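Local coordinates for endoglucanase, glycoside hydrolase family 5 protein (Cytophaga hutchinsonii, PDB 5IHS) that probably hydrolyses internal beta-1,4-glucosidic links of cellulose, as one of the endoglucanases of a bacterium that grows on crystalline cellulose, at residues V83-M88 against C280-A285; S56-Q61 against K287-S292; G94-P99 against P133-R138; K105-V110 against S141-K146; E233-L238 against Y269-A274. All blocks are in the same frame, centred on the assembly; numbering follows the deposited sequence.

Contact 1. Residues V83-M88 against C280-A285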
# COMPACT_ATOMS: atom_id res chain seq x y z
N VAL A 83 -8.29 4.23 0.10
CA VAL A 83 -7.64 2.94 0.18
C VAL A 83 -7.05 2.81 1.58
O VAL A 83 -6.63 3.80 2.20
CB VAL A 83 -6.56 2.79 -0.93
CG1 VAL A 83 -5.45 3.86 -0.81
CG2 VAL A 83 -5.96 1.39 -0.96
N VAL A 84 -6.99 1.57 2.08
CA VAL A 84 -6.31 1.22 3.32
C VAL A 84 -5.43 0.01 3.03
O VAL A 84 -5.81 -0.86 2.24
CB VAL A 84 -7.31 0.95 4.48
CG1 VAL A 84 -8.28 -0.19 4.15
CG2 VAL A 84 -6.59 0.67 5.79
N ARG A 85 -4.27 -0.05 3.68
CA ARG A 85 -3.30 -1.13 3.48
C ARG A 85 -3.16 -1.96 4.75
O ARG A 85 -2.86 -1.42 5.82
CB ARG A 85 -1.96 -0.56 3.03
CG ARG A 85 -0.79 -1.53 2.91
CD ARG A 85 0.37 -0.77 2.34
NE ARG A 85 1.59 -1.49 2.01
CZ ARG A 85 2.76 -1.38 2.65
NH1 ARG A 85 2.88 -0.74 3.81
NH2 ARG A 85 3.83 -1.93 2.09
N ALA A 86 -3.36 -3.27 4.61
CA ALA A 86 -3.20 -4.24 5.69
C ALA A 86 -1.80 -4.84 5.55
O ALA A 86 -1.54 -5.60 4.61
CB ALA A 86 -4.27 -5.32 5.59
N ALA A 87 -0.90 -4.48 6.48
CA ALA A 87 0.52 -4.85 6.42
C ALA A 87 0.73 -6.11 7.25
O ALA A 87 1.10 -6.05 8.43
CB ALA A 87 1.38 -3.69 6.91
N MET A 88 0.53 -7.26 6.62
CA MET A 88 0.60 -8.53 7.33
C MET A 88 2.06 -8.94 7.52
O MET A 88 2.76 -9.27 6.56
CB MET A 88 -0.14 -9.62 6.57
CG MET A 88 -0.29 -10.87 7.43
SD MET A 88 -1.01 -12.31 6.63
CE MET A 88 0.26 -12.67 5.42
N CYS A 280 0.03 5.64 -0.03
CA CYS A 280 -0.43 5.32 1.32
C CYS A 280 0.66 5.62 2.34
O CYS A 280 1.81 5.19 2.15
CB CYS A 280 -0.78 3.84 1.49
SG CYS A 280 -2.18 3.27 0.56
N ASN A 281 0.31 6.31 3.42
CA ASN A 281 1.27 6.72 4.44
C ASN A 281 1.46 5.67 5.53
O ASN A 281 0.50 5.06 6.01
CB ASN A 281 0.81 8.02 5.09
CG ASN A 281 1.70 8.46 6.24
OD1 ASN A 281 1.28 8.45 7.39
ND2 ASN A 281 2.92 8.87 5.91
N TRP A 282 2.71 5.52 5.95
CA TRP A 282 3.11 4.71 7.09
C TRP A 282 3.23 5.62 8.31
O TRP A 282 4.10 6.51 8.30
CB TRP A 282 4.45 4.07 6.78
CG TRP A 282 4.97 3.09 7.79
CD1 TRP A 282 5.84 3.35 8.81
CD2 TRP A 282 4.67 1.69 7.85
NE1 TRP A 282 6.10 2.20 9.50
CE2 TRP A 282 5.41 1.16 8.94
CE3 TRP A 282 3.86 0.84 7.10
CZ2 TRP A 282 5.36 -0.19 9.28
CZ3 TRP A 282 3.81 -0.51 7.45
CH2 TRP A 282 4.57 -1.01 8.52
N SER A 283 2.42 5.44 9.36
CA SER A 283 1.39 4.42 9.48
C SER A 283 0.43 4.75 10.61
O SER A 283 0.71 5.59 11.47
CB SER A 283 1.98 3.04 9.81
OG SER A 283 2.40 2.96 11.16
N ILE A 284 -0.69 4.03 10.63
CA ILE A 284 -1.56 3.95 11.80
C ILE A 284 -0.89 3.02 12.82
O ILE A 284 -0.96 1.79 12.74
CB ILE A 284 -2.97 3.49 11.43
CG1 ILE A 284 -3.61 4.47 10.43
CG2 ILE A 284 -3.81 3.31 12.67
CD1 ILE A 284 -3.82 5.88 10.94
N ALA A 285 -0.18 3.64 13.75
CA ALA A 285 0.51 2.98 14.84
C ALA A 285 0.65 4.03 15.92
O ALA A 285 0.70 5.22 15.63
CB ALA A 285 1.92 2.55 14.43

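Contact 2. Residues S56-Q61 against K287-S292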
# COMPACT_ATOMS: atom_id res chain seq x y z
N SER A 56 -1.60 3.24 5.50
CA SER A 56 -1.18 1.90 5.86
C SER A 56 -1.32 1.69 7.36
O SER A 56 -0.91 2.53 8.17
CB SER A 56 0.27 1.65 5.45
OG SER A 56 0.63 0.28 5.59
N LEU A 57 -1.85 0.53 7.72
CA LEU A 57 -1.66 -0.00 9.06
C LEU A 57 -0.20 -0.44 9.21
O LEU A 57 0.54 -0.63 8.24
CB LEU A 57 -2.64 -1.14 9.30
CG LEU A 57 -4.12 -0.74 9.12
CD1 LEU A 57 -5.04 -1.94 9.17
CD2 LEU A 57 -4.57 0.30 10.12
N PHE A 58 0.22 -0.59 10.45
CA PHE A 58 1.56 -1.03 10.81
C PHE A 58 1.57 -2.55 10.89
O PHE A 58 0.52 -3.19 10.90
CB PHE A 58 1.88 -0.38 12.16
CG PHE A 58 3.30 -0.53 12.70
CD1 PHE A 58 4.26 0.44 12.45
CD2 PHE A 58 3.62 -1.54 13.60
CE1 PHE A 58 5.53 0.35 13.01
CE2 PHE A 58 4.89 -1.62 14.17
CZ PHE A 58 5.83 -0.68 13.88
N TRP A 59 2.76 -3.13 10.95
CA TRP A 59 2.95 -4.57 11.13
C TRP A 59 1.83 -5.21 11.94
O TRP A 59 1.63 -4.88 13.11
CB TRP A 59 4.24 -4.82 11.89
CG TRP A 59 5.51 -4.42 11.21
CD1 TRP A 59 6.11 -3.19 11.19
CD2 TRP A 59 6.37 -5.29 10.49
NE1 TRP A 59 7.29 -3.25 10.50
CE2 TRP A 59 7.47 -4.54 10.05
CE3 TRP A 59 6.32 -6.65 10.18
CZ2 TRP A 59 8.52 -5.11 9.32
CZ3 TRP A 59 7.35 -7.22 9.47
CH2 TRP A 59 8.44 -6.45 9.04
N SER A 60 1.13 -6.18 11.34
CA SER A 60 -0.06 -6.75 11.96
C SER A 60 0.22 -7.44 13.28
O SER A 60 -0.66 -7.48 14.16
CB SER A 60 -0.71 -7.73 11.00
OG SER A 60 0.16 -8.78 10.61
N GLN A 61 1.41 -8.02 13.45
CA GLN A 61 1.67 -8.75 14.69
C GLN A 61 2.00 -7.82 15.86
O GLN A 61 1.96 -8.26 17.02
CB GLN A 61 2.75 -9.84 14.50
CG GLN A 61 4.19 -9.37 14.37
CD GLN A 61 4.60 -9.10 12.93
OE1 GLN A 61 3.89 -8.42 12.18
NE2 GLN A 61 5.75 -9.63 12.53
N LYS A 287 3.24 3.79 18.20
CA LYS A 287 4.62 3.74 18.65
C LYS A 287 5.17 5.17 18.77
O LYS A 287 4.85 6.02 17.93
CB LYS A 287 5.43 2.96 17.61
CG LYS A 287 6.91 2.81 17.87
CD LYS A 287 7.55 1.84 16.87
CE LYS A 287 9.02 1.62 17.21
NZ LYS A 287 9.69 0.72 16.24
N PRO A 288 5.97 5.48 19.81
CA PRO A 288 6.48 6.86 19.97
C PRO A 288 7.66 7.17 19.05
O PRO A 288 8.80 7.41 19.49
CB PRO A 288 6.84 6.91 21.46
CG PRO A 288 7.16 5.51 21.80
CD PRO A 288 6.25 4.65 21.00
N GLU A 289 7.37 7.20 17.75
CA GLU A 289 8.32 7.53 16.69
C GLU A 289 7.67 8.50 15.72
O GLU A 289 6.45 8.56 15.61
CB GLU A 289 8.81 6.27 15.92
CG GLU A 289 7.76 5.62 14.97
CD GLU A 289 8.29 4.41 14.17
OE1 GLU A 289 9.34 3.84 14.54
OE2 GLU A 289 7.64 4.03 13.18
N THR A 290 8.50 9.25 14.98
CA THR A 290 8.01 10.31 14.11
C THR A 290 6.97 9.82 13.11
O THR A 290 6.01 10.54 12.80
CB THR A 290 9.18 10.92 13.34
OG1 THR A 290 10.22 11.28 14.25
CG2 THR A 290 8.73 12.14 12.53
N ALA A 291 7.19 8.63 12.53
CA ALA A 291 6.31 8.17 11.45
C ALA A 291 4.91 7.82 11.93
O ALA A 291 3.99 7.77 11.11
CB ALA A 291 6.92 6.97 10.73
N SER A 292 4.73 7.54 13.21
CA SER A 292 3.40 7.19 13.69
C SER A 292 2.46 8.37 13.50
O SER A 292 2.80 9.51 13.81
CB SER A 292 3.45 6.84 15.17
OG SER A 292 4.18 5.65 15.34

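Contact 3. Residues G94-P99 against P133-R138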
# COMPACT_ATOMS: atom_id res chain seq x y z
N GLY A 94 5.14 -13.45 12.80
CA GLY A 94 4.03 -13.07 11.96
C GLY A 94 3.34 -14.27 11.35
O GLY A 94 3.18 -15.31 12.00
N TYR A 95 2.96 -14.14 10.08
CA TYR A 95 2.15 -15.14 9.39
C TYR A 95 2.82 -16.51 9.34
O TYR A 95 2.14 -17.54 9.44
CB TYR A 95 1.84 -14.63 7.98
CG TYR A 95 1.15 -15.66 7.11
CD1 TYR A 95 -0.20 -15.93 7.30
CD2 TYR A 95 1.83 -16.36 6.12
CE1 TYR A 95 -0.86 -16.87 6.54
CE2 TYR A 95 1.17 -17.31 5.36
CZ TYR A 95 -0.17 -17.56 5.58
OH TYR A 95 -0.82 -18.51 4.81
N LEU A 96 4.14 -16.58 9.13
CA LEU A 96 4.76 -17.90 9.02
C LEU A 96 4.57 -18.71 10.30
O LEU A 96 4.34 -19.92 10.25
CB LEU A 96 6.24 -17.79 8.65
CG LEU A 96 6.55 -17.19 7.28
CD1 LEU A 96 8.05 -17.10 7.07
CD2 LEU A 96 5.89 -17.97 6.14
N GLU A 97 4.66 -18.06 11.46
CA GLU A 97 4.50 -18.74 12.74
C GLU A 97 3.05 -18.81 13.19
O GLU A 97 2.67 -19.79 13.85
CB GLU A 97 5.30 -18.00 13.81
CG GLU A 97 6.79 -18.16 13.67
CD GLU A 97 7.34 -19.16 14.65
OE1 GLU A 97 6.73 -20.25 14.79
OE2 GLU A 97 8.37 -18.86 15.29
N ASN A 98 2.25 -17.81 12.86
CA ASN A 98 0.89 -17.66 13.38
C ASN A 98 -0.06 -17.38 12.23
O ASN A 98 -0.66 -16.31 12.14
CB ASN A 98 0.86 -16.52 14.40
CG ASN A 98 1.86 -16.72 15.51
OD1 ASN A 98 2.83 -15.96 15.64
ND2 ASN A 98 1.64 -17.74 16.32
N PRO A 99 -0.22 -18.33 11.30
CA PRO A 99 -0.94 -18.01 10.07
C PRO A 99 -2.40 -17.66 10.28
O PRO A 99 -2.90 -16.71 9.66
CB PRO A 99 -0.76 -19.27 9.20
CG PRO A 99 -0.36 -20.35 10.16
CD PRO A 99 0.39 -19.68 11.26
N PRO A 133 8.46 -19.48 -0.68
CA PRO A 133 7.45 -19.21 -1.71
C PRO A 133 6.19 -20.02 -1.53
O PRO A 133 5.11 -19.55 -1.91
CB PRO A 133 8.17 -19.55 -3.02
CG PRO A 133 9.21 -20.55 -2.62
CD PRO A 133 9.67 -20.09 -1.25
N ALA A 134 6.28 -21.24 -0.99
CA ALA A 134 5.07 -22.03 -0.83
C ALA A 134 4.12 -21.38 0.16
O ALA A 134 2.91 -21.37 -0.05
CB ALA A 134 5.42 -23.45 -0.38
N ALA A 135 4.66 -20.84 1.25
CA ALA A 135 3.82 -20.15 2.23
C ALA A 135 3.11 -18.96 1.59
O ALA A 135 1.92 -18.72 1.81
CB ALA A 135 4.66 -19.72 3.42
N ALA A 136 3.84 -18.19 0.79
CA ALA A 136 3.26 -17.01 0.16
C ALA A 136 2.20 -17.40 -0.87
O ALA A 136 1.14 -16.77 -0.95
CB ALA A 136 4.36 -16.19 -0.51
N GLN A 137 2.48 -18.43 -1.67
CA GLN A 137 1.52 -18.90 -2.65
C GLN A 137 0.26 -19.39 -1.98
O GLN A 137 -0.85 -19.14 -2.46
CB GLN A 137 2.16 -20.00 -3.50
CG GLN A 137 3.20 -19.49 -4.48
CD GLN A 137 3.87 -20.61 -5.25
OE1 GLN A 137 3.40 -21.75 -5.26
NE2 GLN A 137 4.98 -20.29 -5.89
N ARG A 138 0.40 -20.09 -0.85
CA ARG A 138 -0.77 -20.59 -0.13
C ARG A 138 -1.63 -19.43 0.36
O ARG A 138 -2.86 -19.43 0.19
CB ARG A 138 -0.30 -21.47 1.04
CG ARG A 138 -1.43 -22.10 1.85
CD ARG A 138 -0.91 -23.19 2.80
NE ARG A 138 0.06 -22.70 3.77
CZ ARG A 138 1.37 -22.96 3.77
NH1 ARG A 138 2.15 -22.46 4.72
NH2 ARG A 138 1.91 -23.73 2.83
O HOH W 1 0.71 -20.93 5.89

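Contact 4. Residues K105-V110 against S141-K146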
# COMPACT_ATOMS: atom_id res chain seq x y z
N LYS A 105 -6.61 -11.00 10.95
CA LYS A 105 -6.52 -9.54 11.03
C LYS A 105 -6.64 -8.92 9.65
O LYS A 105 -7.31 -7.89 9.47
CB LYS A 105 -5.19 -9.13 11.66
CG LYS A 105 -5.03 -9.51 13.11
CD LYS A 105 -3.59 -9.31 13.55
CE LYS A 105 -3.36 -9.78 14.96
NZ LYS A 105 -1.92 -9.79 15.27
N VAL A 106 -5.95 -9.50 8.66
CA VAL A 106 -6.06 -9.01 7.28
C VAL A 106 -7.51 -9.08 6.81
O VAL A 106 -8.04 -8.11 6.25
CB VAL A 106 -5.13 -9.81 6.35
CG1 VAL A 106 -5.39 -9.46 4.89
CG2 VAL A 106 -3.68 -9.58 6.71
N MET A 107 -8.16 -10.23 7.02
CA MET A 107 -9.52 -10.39 6.53
C MET A 107 -10.49 -9.45 7.22
O MET A 107 -11.45 -8.99 6.59
CB MET A 107 -9.96 -11.84 6.68
CG MET A 107 -9.22 -12.78 5.74
SD MET A 107 -9.88 -14.45 5.69
CE MET A 107 -9.61 -14.96 7.38
N GLU A 108 -10.26 -9.13 8.49
CA GLU A 108 -11.14 -8.17 9.14
C GLU A 108 -11.05 -6.81 8.46
O GLU A 108 -12.08 -6.15 8.24
CB GLU A 108 -10.79 -8.07 10.62
CG GLU A 108 -11.75 -7.21 11.42
CD GLU A 108 -13.19 -7.78 11.53
OE1 GLU A 108 -13.41 -8.94 11.13
OE2 GLU A 108 -14.09 -7.05 12.01
N VAL A 109 -9.84 -6.39 8.08
CA VAL A 109 -9.68 -5.11 7.39
C VAL A 109 -10.26 -5.17 5.98
O VAL A 109 -10.94 -4.24 5.54
CB VAL A 109 -8.20 -4.69 7.42
CG1 VAL A 109 -7.95 -3.48 6.53
CG2 VAL A 109 -7.79 -4.40 8.87
N VAL A 110 -9.98 -6.25 5.24
CA VAL A 110 -10.56 -6.41 3.91
C VAL A 110 -12.08 -6.38 3.98
O VAL A 110 -12.74 -5.69 3.19
CB VAL A 110 -10.06 -7.71 3.26
CG1 VAL A 110 -10.82 -8.00 1.96
CG2 VAL A 110 -8.56 -7.63 3.00
N SER A 141 -3.28 -17.64 -2.65
CA SER A 141 -4.33 -18.49 -3.21
C SER A 141 -5.59 -18.41 -2.36
O SER A 141 -6.71 -18.32 -2.88
CB SER A 141 -3.87 -19.94 -3.28
OG SER A 141 -2.86 -20.13 -4.24
N GLU A 142 -5.44 -18.47 -1.04
CA GLU A 142 -6.60 -18.39 -0.15
C GLU A 142 -7.30 -17.04 -0.28
O GLU A 142 -8.54 -16.98 -0.34
CB GLU A 142 -6.16 -18.60 1.29
CG GLU A 142 -5.75 -20.01 1.56
CD GLU A 142 -5.20 -20.22 2.95
OE1 GLU A 142 -5.26 -19.27 3.77
OE2 GLU A 142 -4.71 -21.33 3.23
N MET A 143 -6.54 -15.95 -0.32
CA MET A 143 -7.15 -14.64 -0.43
C MET A 143 -7.85 -14.47 -1.76
O MET A 143 -8.97 -13.94 -1.82
CB MET A 143 -6.10 -13.54 -0.22
CG MET A 143 -5.47 -13.48 1.18
SD MET A 143 -6.66 -13.18 2.50
CE MET A 143 -6.87 -14.83 3.05
N ALA A 144 -7.21 -14.91 -2.85
CA ALA A 144 -7.81 -14.78 -4.17
C ALA A 144 -9.04 -15.66 -4.31
O ALA A 144 -10.03 -15.26 -4.94
CB ALA A 144 -6.76 -15.12 -5.23
N LYS A 145 -9.02 -16.87 -3.74
CA LYS A 145 -10.21 -17.71 -3.82
C LYS A 145 -11.39 -17.06 -3.09
O LYS A 145 -12.53 -17.11 -3.56
CB LYS A 145 -9.92 -19.10 -3.25
CG LYS A 145 -11.08 -20.08 -3.44
CD LYS A 145 -10.72 -21.51 -3.03
CE LYS A 145 -11.87 -22.47 -3.32
NZ LYS A 145 -11.58 -23.89 -2.93
N LYS A 146 -11.13 -16.44 -1.95
CA LYS A 146 -12.21 -15.85 -1.17
C LYS A 146 -12.69 -14.54 -1.77
O LYS A 146 -13.90 -14.29 -1.84
CB LYS A 146 -11.76 -15.64 0.27
CG LYS A 146 -12.86 -15.03 1.15
CD LYS A 146 -12.53 -15.13 2.63
CE LYS A 146 -13.69 -14.65 3.51
NZ LYS A 146 -13.27 -14.49 4.92

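Contact 5. Residues E233-L238 against Y269-A274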
# COMPACT_ATOMS: atom_id res chain seq x y z
N GLU A 233 14.75 8.46 -10.33
CA GLU A 233 14.62 7.02 -10.55
C GLU A 233 13.20 6.67 -10.97
O GLU A 233 12.99 5.91 -11.93
CB GLU A 233 15.02 6.29 -9.26
CG GLU A 233 14.78 4.78 -9.21
CD GLU A 233 15.81 3.97 -9.96
OE1 GLU A 233 16.89 4.52 -10.29
OE2 GLU A 233 15.53 2.77 -10.21
N ALA A 234 12.21 7.19 -10.25
CA ALA A 234 10.82 6.93 -10.60
C ALA A 234 10.49 7.40 -12.01
O ALA A 234 9.86 6.68 -12.79
CB ALA A 234 9.91 7.60 -9.57
N GLN A 235 10.93 8.62 -12.36
CA GLN A 235 10.64 9.14 -13.70
C GLN A 235 11.26 8.26 -14.78
O GLN A 235 10.63 8.02 -15.82
CB GLN A 235 11.16 10.58 -13.82
CG GLN A 235 10.91 11.21 -15.18
CD GLN A 235 9.42 11.40 -15.45
OE1 GLN A 235 8.74 12.16 -14.76
NE2 GLN A 235 8.90 10.69 -16.46
N LYS A 236 12.48 7.77 -14.55
CA LYS A 236 13.11 6.89 -15.53
C LYS A 236 12.33 5.60 -15.71
O LYS A 236 12.22 5.08 -16.82
CB LYS A 236 14.57 6.63 -15.13
CG LYS A 236 15.46 7.86 -15.28
CD LYS A 236 16.87 7.65 -14.78
CE LYS A 236 17.66 8.96 -14.78
NZ LYS A 236 19.11 8.79 -14.50
N ALA A 237 11.76 5.06 -14.63
CA ALA A 237 10.92 3.88 -14.77
C ALA A 237 9.65 4.18 -15.57
O ALA A 237 9.22 3.37 -16.40
CB ALA A 237 10.57 3.32 -13.39
N LEU A 238 9.03 5.34 -15.32
CA LEU A 238 7.86 5.74 -16.11
C LEU A 238 8.23 5.87 -17.59
O LEU A 238 7.45 5.47 -18.47
CB LEU A 238 7.30 7.05 -15.57
CG LEU A 238 6.79 7.02 -14.13
CD1 LEU A 238 6.40 8.43 -13.70
CD2 LEU A 238 5.63 6.08 -13.97
N TYR A 269 4.45 14.94 -2.93
CA TYR A 269 3.04 14.99 -3.32
C TYR A 269 2.87 15.64 -4.69
O TYR A 269 2.05 15.19 -5.50
CB TYR A 269 2.21 15.75 -2.29
CG TYR A 269 1.96 15.08 -0.96
CD1 TYR A 269 1.82 13.70 -0.82
CD2 TYR A 269 1.80 15.86 0.17
CE1 TYR A 269 1.56 13.13 0.41
CE2 TYR A 269 1.53 15.30 1.40
CZ TYR A 269 1.40 13.94 1.52
OH TYR A 269 1.12 13.41 2.77
N GLU A 270 3.63 16.71 -4.96
CA GLU A 270 3.54 17.38 -6.26
C GLU A 270 3.87 16.41 -7.39
O GLU A 270 3.16 16.33 -8.40
CB GLU A 270 4.48 18.58 -6.26
CG GLU A 270 4.56 19.38 -7.53
CD GLU A 270 5.39 20.63 -7.31
OE1 GLU A 270 6.62 20.50 -7.07
OE2 GLU A 270 4.83 21.75 -7.32
N PHE A 271 4.96 15.66 -7.23
CA PHE A 271 5.38 14.69 -8.24
C PHE A 271 4.35 13.58 -8.40
O PHE A 271 3.98 13.21 -9.53
CB PHE A 271 6.73 14.11 -7.81
CG PHE A 271 7.22 12.99 -8.68
CD1 PHE A 271 7.83 13.24 -9.89
CD2 PHE A 271 7.09 11.67 -8.26
CE1 PHE A 271 8.29 12.20 -10.69
CE2 PHE A 271 7.55 10.63 -9.05
CZ PHE A 271 8.15 10.90 -10.26
N LEU A 272 3.88 13.02 -7.29
CA LEU A 272 2.93 11.91 -7.36
C LEU A 272 1.63 12.35 -8.01
O LEU A 272 1.08 11.63 -8.86
CB LEU A 272 2.68 11.32 -5.98
CG LEU A 272 3.93 10.79 -5.27
CD1 LEU A 272 3.63 10.45 -3.83
CD2 LEU A 272 4.52 9.58 -6.01
N ASP A 273 1.13 13.53 -7.66
CA ASP A 273 -0.10 14.02 -8.27
C ASP A 273 0.10 14.30 -9.76
O ASP A 273 -0.80 14.04 -10.57
CB ASP A 273 -0.57 15.28 -7.55
CG ASP A 273 -1.17 15.00 -6.18
OD1 ASP A 273 -1.52 13.84 -5.86
OD2 ASP A 273 -1.33 15.99 -5.43
N ALA A 274 1.27 14.82 -10.14
CA ALA A 274 1.52 15.10 -11.55
C ALA A 274 1.43 13.84 -12.40
O ALA A 274 1.05 13.92 -13.58
CB ALA A 274 2.90 15.75 -11.72

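Contact 1. Residues V83-M88 against C280-A285
Arg85 meets the six-membered part of the Trp282 indole with one terminal nitrogen: NH1 lies 3.8 Å from CZ3 of Trp282, and CE3 is as near. The guanidinium and indole planes are 74° apart, and CE3 sits in the guanidinium plane at its edge, so the two groups are not stacked. With CG anti to the backbone N (chi1 174°) and an extended chain as far as NE, Arg85 spans the interior instead of folding back on its own strand. Its charge is spent elsewhere: NE pairs with Glu156, and NH1 with Glu248 and the hydroxyl of Ser56. These bonds hold the guanidinium in place beside the tryptophan.

Two smaller contacts flank this pair. The methyl of Ala87 touches the rim of the indole near its plane, CB being 4.0 Å from CZ3 of Trp282. Toward the start of both segments, CG1 of Val83 lies 3.6 Å from SG of Cys280; this rests on one of two modelled cysteine conformers and is less certain. Every touching residue is buried. Strand 53-57 runs between the two segments and hydrogen-bonds to both, so the contact skips a strand and is made by side chains directed inward. At Trp282 the chain turns a corner, with a cis peptide to Ser283, whose CB lies 3.5 Å above one face of the indole, offset toward its rim. An arginine held by acids inside an eight-stranded parallel TIM barrel, with a tryptophan and a cis peptide at the corner in the eighth strand, is consistent with the active-site floor of family 5 glycoside hydrolases.

Contact 2. Residues S56-Q61 against K287-S292
Phe58, at the end region of strand 53-57 in the TIM barrel, receives the loop that follows the eighth strand; Lys287 and Glu289 of that loop reach its ring with different chemistry. The apolar part is the lysine's extended aliphatic chain, whose CD lies 4.3 Å from CZ of Phe58 and approaches obliquely. A first torsion of -173° points the Phe58 ring away from its backbone N and out to this loop, while CD1 of Trp59 lies 3.6 Å above one face of the Phe58 ring, toward the rim.

The polar part is a carboxylate shared between two neighbours. OE2 of Glu289 stands 4.2 Å from CE1 of Phe58, oblique to the ring, while OE1 forms a salt bridge with NZ of Lys287 at 3.6 Å. The buried area is only 81 Å², which marks a light contact at a partly exposed edge of the barrel.

Hydrogen bonds within the loop shape it. Pro288 centres an inverse gamma turn, and a type I turn follows from Glu289 to Ser292. Lys287 O accepts twice, from Glu289 N at 2.8 Å and from Ser292 OG at 2.7 Å, both donors lying on the same face of its carbonyl plane and the hydroxyl tilted 22° out of it.

Contact 3. Residues G94-P99 against P133-R138
Leu96 presses one methyl against the methyl of Ala135: CD2 to CB is 3.5 Å, tighter than usual carbon contact. Beside it Tyr95 turns a ring edge to the helix backbone, with CE2 3.9 Å from Ala135 O and the oxygen near the ring plane. A water lies 3.1 Å from OH of Tyr95, but a bridge through it to Arg138 is doubtful, since NH1 of Arg138 is modelled too close to it.

Torsions aim these side chains. In Tyr95, CG is anti to the backbone N (chi1 173°), which sends the ring toward helix 133-147; there it also meets Phe139 edge-to-face. Leu96 has CG beside its backbone N instead (chi1 -64°), bringing CD2 to Ala135. Tyr124, from strand 119-125, is touched by Tyr95, Leu96 and Ala135 alike, so it packs on the barrel side of the contact.

Farther out, Asn98 N donates to Gly94 O at 2.8 Å, closing one helix-like turn. Backbone bonds between Tyr95 and Gly89 and between Leu96 and Val90 tie that turn to the end of strand 83-89 and the residue after it. The arrangement belongs to the helical layer of a TIM barrel, where the loop between the second strand and its helix packs on the next helix.

Contact 4. Residues K105-V110 against S141-K146
Met107 lies between Met143 and Lys146, joining helices 99-116 and 133-147, two successive outer helices of the TIM barrel. The apolar contact is methionine on methionine: SD of Met107 is 4.0 Å from CE of Met143, and CG of Met107 is 4.1 Å from the same methyl. The two chains meet at a slant. Met143 gets there by bending at chi2 (-60°) and again at chi3, which curls its methyl back toward the neighbouring helix; its first bond away from the backbone does not point straight across.

The second kind of contact is with a charged chain. Lys146 leaves its helix with CG on the far side of CB from the backbone N (chi1 -180°) and runs out almost straight, crossing Met107 at about a right angle. Its NZ comes within 3.5 Å of SD of Met107, and its CD lies 4.1 Å from that sulfur, so both the ammonium and the CD methylene lie near the thioether. Replacing Met107 with an alanine here would probably strip Met143 CE and the outer part of Lys146 of their shared partner and open a gap between the helices.

Around this pairing, Val106 and Val110 rest helix 99-116 on Ile122 of strand 119-125. Tyr147 adds a further contact to Met107, and Glu142 makes a salt bridge back to Lys103 on helix 99-116. Met143 also offers its sulfur: SD lies 4.1 Å from CG of Met107.

Contact 5. Residues E233-L238 against Y269-A274
Phe271 reaches across from helix 262-274 to the methyl of Ala234 with the far end of its ring: CZ lies 3.8 Å from CB of Ala234, and CE2 is 3.9 Å from it. The methyl's approach is oblique to the ring. The same CZ is 4.2 Å from the backbone N of Gln235, so the phenyl tip comes up against helix 228-239 itself. This reach follows from a first torsion of 174°, which turns the ring away from the backbone N and extends it from its own helix.

Gln235 starts likewise, with CG opposite its N, but then bends at chi2 (66°). The bend swings the amide back beside the phenyl, where OE1 stands 4.1 Å from CE1 of Phe271. The amide plane is almost perpendicular to the ring, at 86°. The nitrogen of that amide is held by OD1 of Asp239, which fixes the amide's rotation and leaves the oxygen as the atom turned to the ring.

His275 packs against Phe271 as well, and is touched by Gln235 and Leu238. On the barrel side, Ala234 and Leu238 rest on Leu244, while Leu272 rests on Val246 of the same strand. A serine in place of Phe271 would probably deprive the Ala234 methyl and the Gln235 amide oxygen of the ring they pack on.

With 121 Å² buried and van der Waals distances throughout, the contact implies cohesion by shape and dispersion: one aromatic ring bridges the helices, with the glutamine oxygen obliquely beside it and not bonded to it.

All five contacts belong to one TIM barrel. Contacts 1 and 2 lie close together, their centres about 8 Å apart, and share the closing seam where strand 53-57 stands between strands 83-89 and 279-284. Contact 2 has the widest span in sequence and encloses the other four; contact 1 in turn encloses contacts 3, 4 and 5. Contacts 3 and 4, about 13 Å apart between centres, both use helix 133-147 and alternate along the chain. Contact 5 follows both of them along the chain, with its centre about 31 Å from that of contact 4, on the opposite side of the chain's centre. Early and late strands thus close the barrel while the outer helices and a strand-to-helix loop pack around it.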